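Long-range contact in cytochrome P450 (Bacillus megaterium, PDB 5L92), which binds heme and steroids such as corticosterone and probably acts as a monooxygenase that hydroxylates them with molecular oxygen: residues D48-D53 with V314-S319. Residues are numbered along the deposited sequence; the frame is centred on the assembly and turned at random.
Sequences DVFHYD and VPWMGS
W316 holds the centre of this contact by both its ring and its backbone. Indole NE1 gives D48 OD1 an almost straight bond of 3.1 Å (177°); OD1 lies in the indole plane, but the N-H meets it from above the carboxylate plane. R44 takes the other oxygen, OD2, in a salt bridge. F50 stacks on one indole face in an offset arrangement, planes 8° apart and CE1 3.7 Å from W316 CD1, while V314 CG1 lies over the opposite face, near its rim. A flat ring with one N-H suits this slot, and an alanine here would probably leave OD1 without its indole donor and F50 without its stacking partner. The backbones pair as parallel strands: V49 N bonds V314 O, and V49 O accepts W316 N at 3.0 Å. S319 turns OG anti to its N (chi1 -174°), which brings the hydroxyl to 2.7 Å from F50 O; R33 is a further partner of OG. Beyond F50 the segments part: H51 points away and is partly exposed, whereas Y52 stays buried, stacked on Y326. W316 itself, though tightly gripped, remains partly exposed. M317, just past strand 312-315, touches the heme. The paired strands 46-49 and 312-315, each running into a helix, belong to the mixed beta-sheet characteristic of the cytochrome P450 fold.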
ATOM      1  N   ASP A  48      16.210   2.723  12.743  1.00 26.81           N
ATOM      2  CA  ASP A  48      16.058   2.002  11.491  1.00 27.42           C
ATOM      3  C   ASP A  48      16.414   0.526  11.669  1.00 27.85           C
ATOM      4  O   ASP A  48      17.351   0.184  12.397  1.00 28.23           O
ATOM      5  CB  ASP A  48      16.958   2.625  10.437  1.00 27.90           C
ATOM      6  CG  ASP A  48      16.504   3.997  10.028  1.00 28.73           C
ATOM      7  OD1 ASP A  48      15.289   4.246   9.924  1.00 27.45           O
ATOM      8  OD2 ASP A  48      17.382   4.835   9.788  1.00 35.17           O
ATOM      9  N   VAL A  49      15.637  -0.348  11.026  1.00 26.08           N
ATOM     10  CA  VAL A  49      15.863  -1.802  11.046  1.00 27.26           C
ATOM     11  C   VAL A  49      15.875  -2.309   9.598  1.00 26.48           C
ATOM     12  O   VAL A  49      14.843  -2.281   8.910  1.00 25.25           O
ATOM     13  CB  VAL A  49      14.795  -2.510  11.878  1.00 26.87           C
ATOM     14  CG1 VAL A  49      14.967  -4.013  11.845  1.00 27.51           C
ATOM     15  CG2 VAL A  49      14.841  -1.989  13.326  1.00 25.56           C
ATOM     16  N   PHE A  50      17.028  -2.807   9.152  1.00 26.91           N
ATOM     17  CA  PHE A  50      17.238  -3.075   7.735  1.00 26.95           C
ATOM     18  C   PHE A  50      17.343  -4.548   7.368  1.00 26.74           C
ATOM     19  O   PHE A  50      17.222  -4.874   6.188  1.00 25.94           O
ATOM     20  CB  PHE A  50      18.515  -2.380   7.248  1.00 27.80           C
ATOM     21  CG  PHE A  50      18.447  -0.872   7.258  1.00 27.36           C
ATOM     22  CD1 PHE A  50      17.824  -0.179   6.242  1.00 26.48           C
ATOM     23  CD2 PHE A  50      19.052  -0.143   8.265  1.00 28.32           C
ATOM     24  CE1 PHE A  50      17.767   1.232   6.251  1.00 27.64           C
ATOM     25  CE2 PHE A  50      19.013   1.248   8.267  1.00 29.22           C
ATOM     26  CZ  PHE A  50      18.361   1.933   7.260  1.00 28.87           C
ATOM     27  N   HIS A  51      17.630  -5.424   8.304  1.00 27.61           N
ATOM     28  CA  HIS A  51      17.811  -6.819   7.957  1.00 28.64           C
ATOM     29  C   HIS A  51      16.527  -7.582   8.192  1.00 28.56           C
ATOM     30  O   HIS A  51      15.679  -7.196   9.003  1.00 27.66           O
ATOM     31  CB  HIS A  51      18.977  -7.449   8.727  1.00 29.44           C
ATOM     32  CG  HIS A  51      18.761  -7.570  10.205  1.00 31.49           C
ATOM     33  ND1 HIS A  51      18.389  -6.504  11.005  1.00 31.22           N
ATOM     34  CD2 HIS A  51      18.908  -8.630  11.034  1.00 32.58           C
ATOM     35  CE1 HIS A  51      18.309  -6.913  12.258  1.00 33.29           C
ATOM     36  NE2 HIS A  51      18.612  -8.200  12.301  1.00 32.85           N
ATOM     37  N   TYR A  52      16.401  -8.676   7.443  1.00 27.80           N
ATOM     38  CA  TYR A  52      15.149  -9.429   7.370  1.00 27.97           C
ATOM     39  C   TYR A  52      14.708  -9.897   8.739  1.00 29.71           C
ATOM     40  O   TYR A  52      13.525  -9.795   9.096  1.00 28.50           O
ATOM     41  CB  TYR A  52      15.320 -10.630   6.439  1.00 27.92           C
ATOM     42  CG  TYR A  52      14.083 -11.448   6.180  1.00 28.60           C
ATOM     43  CD1 TYR A  52      13.563 -12.306   7.148  1.00 30.53           C
ATOM     44  CD2 TYR A  52      13.446 -11.389   4.957  1.00 28.23           C
ATOM     45  CE1 TYR A  52      12.431 -13.059   6.884  1.00 31.30           C
ATOM     46  CE2 TYR A  52      12.336 -12.121   4.697  1.00 28.42           C
ATOM     47  CZ  TYR A  52      11.834 -12.965   5.651  1.00 30.40           C
ATOM     48  OH  TYR A  52      10.717 -13.692   5.339  1.00 32.62           O
ATOM     49  N   ASP A  53      15.639 -10.437   9.514  1.00 32.11           N
ATOM     50  CA  ASP A  53      15.275 -11.014  10.796  1.00 34.43           C
ATOM     51  C   ASP A  53      14.812  -9.926  11.743  1.00 33.53           C
ATOM     52  O   ASP A  53      13.902 -10.149  12.546  1.00 34.63           O
ATOM     53  CB  ASP A  53      16.473 -11.780  11.383  1.00 41.59           C
ATOM     54  CG  ASP A  53      16.122 -12.546  12.662  1.00 57.52           C
ATOM     55  OD1 ASP A  53      15.367 -13.547  12.569  1.00 60.27           O
ATOM     56  OD2 ASP A  53      16.598 -12.145  13.754  1.00 55.38           O
ATOM     57  N   VAL A 314      11.584   2.050  12.702  1.00 25.87           N
ATOM     58  CA  VAL A 314      11.172   1.998  11.296  1.00 26.06           C
ATOM     59  C   VAL A 314      11.730   0.716  10.692  1.00 26.00           C
ATOM     60  O   VAL A 314      12.896   0.606  10.353  1.00 25.47           O
ATOM     61  CB  VAL A 314      11.673   3.246  10.528  1.00 27.30           C
ATOM     62  CG1 VAL A 314      11.262   3.188   9.046  1.00 27.49           C
ATOM     63  CG2 VAL A 314      11.117   4.513  11.171  1.00 28.50           C
ATOM     64  N   PRO A 315      10.908  -0.349  10.630  1.00 25.58           N
ATOM     65  CA  PRO A 315      11.331  -1.544   9.894  1.00 24.99           C
ATOM     66  C   PRO A 315      11.168  -1.344   8.391  1.00 24.66           C
ATOM     67  O   PRO A 315      10.100  -0.974   7.902  1.00 24.97           O
ATOM     68  CB  PRO A 315      10.407  -2.637  10.440  1.00 25.06           C
ATOM     69  CG  PRO A 315       9.178  -1.899  10.902  1.00 25.83           C
ATOM     70  CD  PRO A 315       9.715  -0.601  11.459  1.00 25.93           C
ATOM     71  N   TRP A 316      12.250  -1.582   7.665  1.00 24.26           N
ATOM     72  CA  TRP A 316      12.305  -1.352   6.230  1.00 24.48           C
ATOM     73  C   TRP A 316      12.075  -2.669   5.489  1.00 24.86           C
ATOM     74  O   TRP A 316      13.022  -3.375   5.138  1.00 24.29           O
ATOM     75  CB  TRP A 316      13.646  -0.743   5.856  1.00 24.90           C
ATOM     76  CG  TRP A 316      13.821   0.711   6.332  1.00 24.89           C
ATOM     77  CD1 TRP A 316      14.320   1.128   7.527  1.00 25.80           C
ATOM     78  CD2 TRP A 316      13.495   1.899   5.604  1.00 25.83           C
ATOM     79  NE1 TRP A 316      14.342   2.502   7.587  1.00 26.35           N
ATOM     80  CE2 TRP A 316      13.838   3.002   6.416  1.00 25.99           C
ATOM     81  CE3 TRP A 316      12.983   2.136   4.331  1.00 25.40           C
ATOM     82  CZ2 TRP A 316      13.666   4.325   6.000  1.00 25.65           C
ATOM     83  CZ3 TRP A 316      12.789   3.446   3.916  1.00 25.58           C
ATOM     84  CH2 TRP A 316      13.131   4.534   4.754  1.00 25.84           C
ATOM     85  N   MET A 317      10.822  -2.950   5.138  1.00 23.60           N
ATOM     86  CA  MET A 317      10.583  -4.167   4.368  1.00 24.96           C
ATOM     87  C   MET A 317      11.330  -4.124   3.036  1.00 24.61           C
ATOM     88  O   MET A 317      11.855  -5.147   2.591  1.00 23.86           O
ATOM     89  CB  MET A 317       9.095  -4.395   4.144  1.00 25.20           C
ATOM     90  CG  MET A 317       8.346  -4.645   5.458  1.00 27.79           C
ATOM     91  SD  MET A 317       7.588  -3.120   6.028  1.00 26.12           S
ATOM     92  CE  MET A 317       6.236  -3.128   4.874  1.00 25.08           C
ATOM     93  N   GLY A 318      11.428  -2.937   2.413  1.00 24.22           N
ATOM     94  CA  GLY A 318      12.200  -2.803   1.188  1.00 25.09           C
ATOM     95  C   GLY A 318      13.645  -3.271   1.316  1.00 25.11           C
ATOM     96  O   GLY A 318      14.200  -3.883   0.391  1.00 25.73           O
ATOM     97  N   SER A 319      14.270  -3.002   2.459  1.00 24.75           N
ATOM     98  CA  SER A 319      15.607  -3.504   2.744  1.00 25.82           C
ATOM     99  C   SER A 319      15.620  -5.003   3.033  1.00 26.52           C
ATOM    100  O   SER A 319      16.461  -5.740   2.502  1.00 26.64           O
ATOM    101  CB  SER A 319      16.186  -2.735   3.927  1.00 25.37           C
ATOM    102  OG  SER A 319      17.537  -3.095   4.143  1.00 26.43           O
TER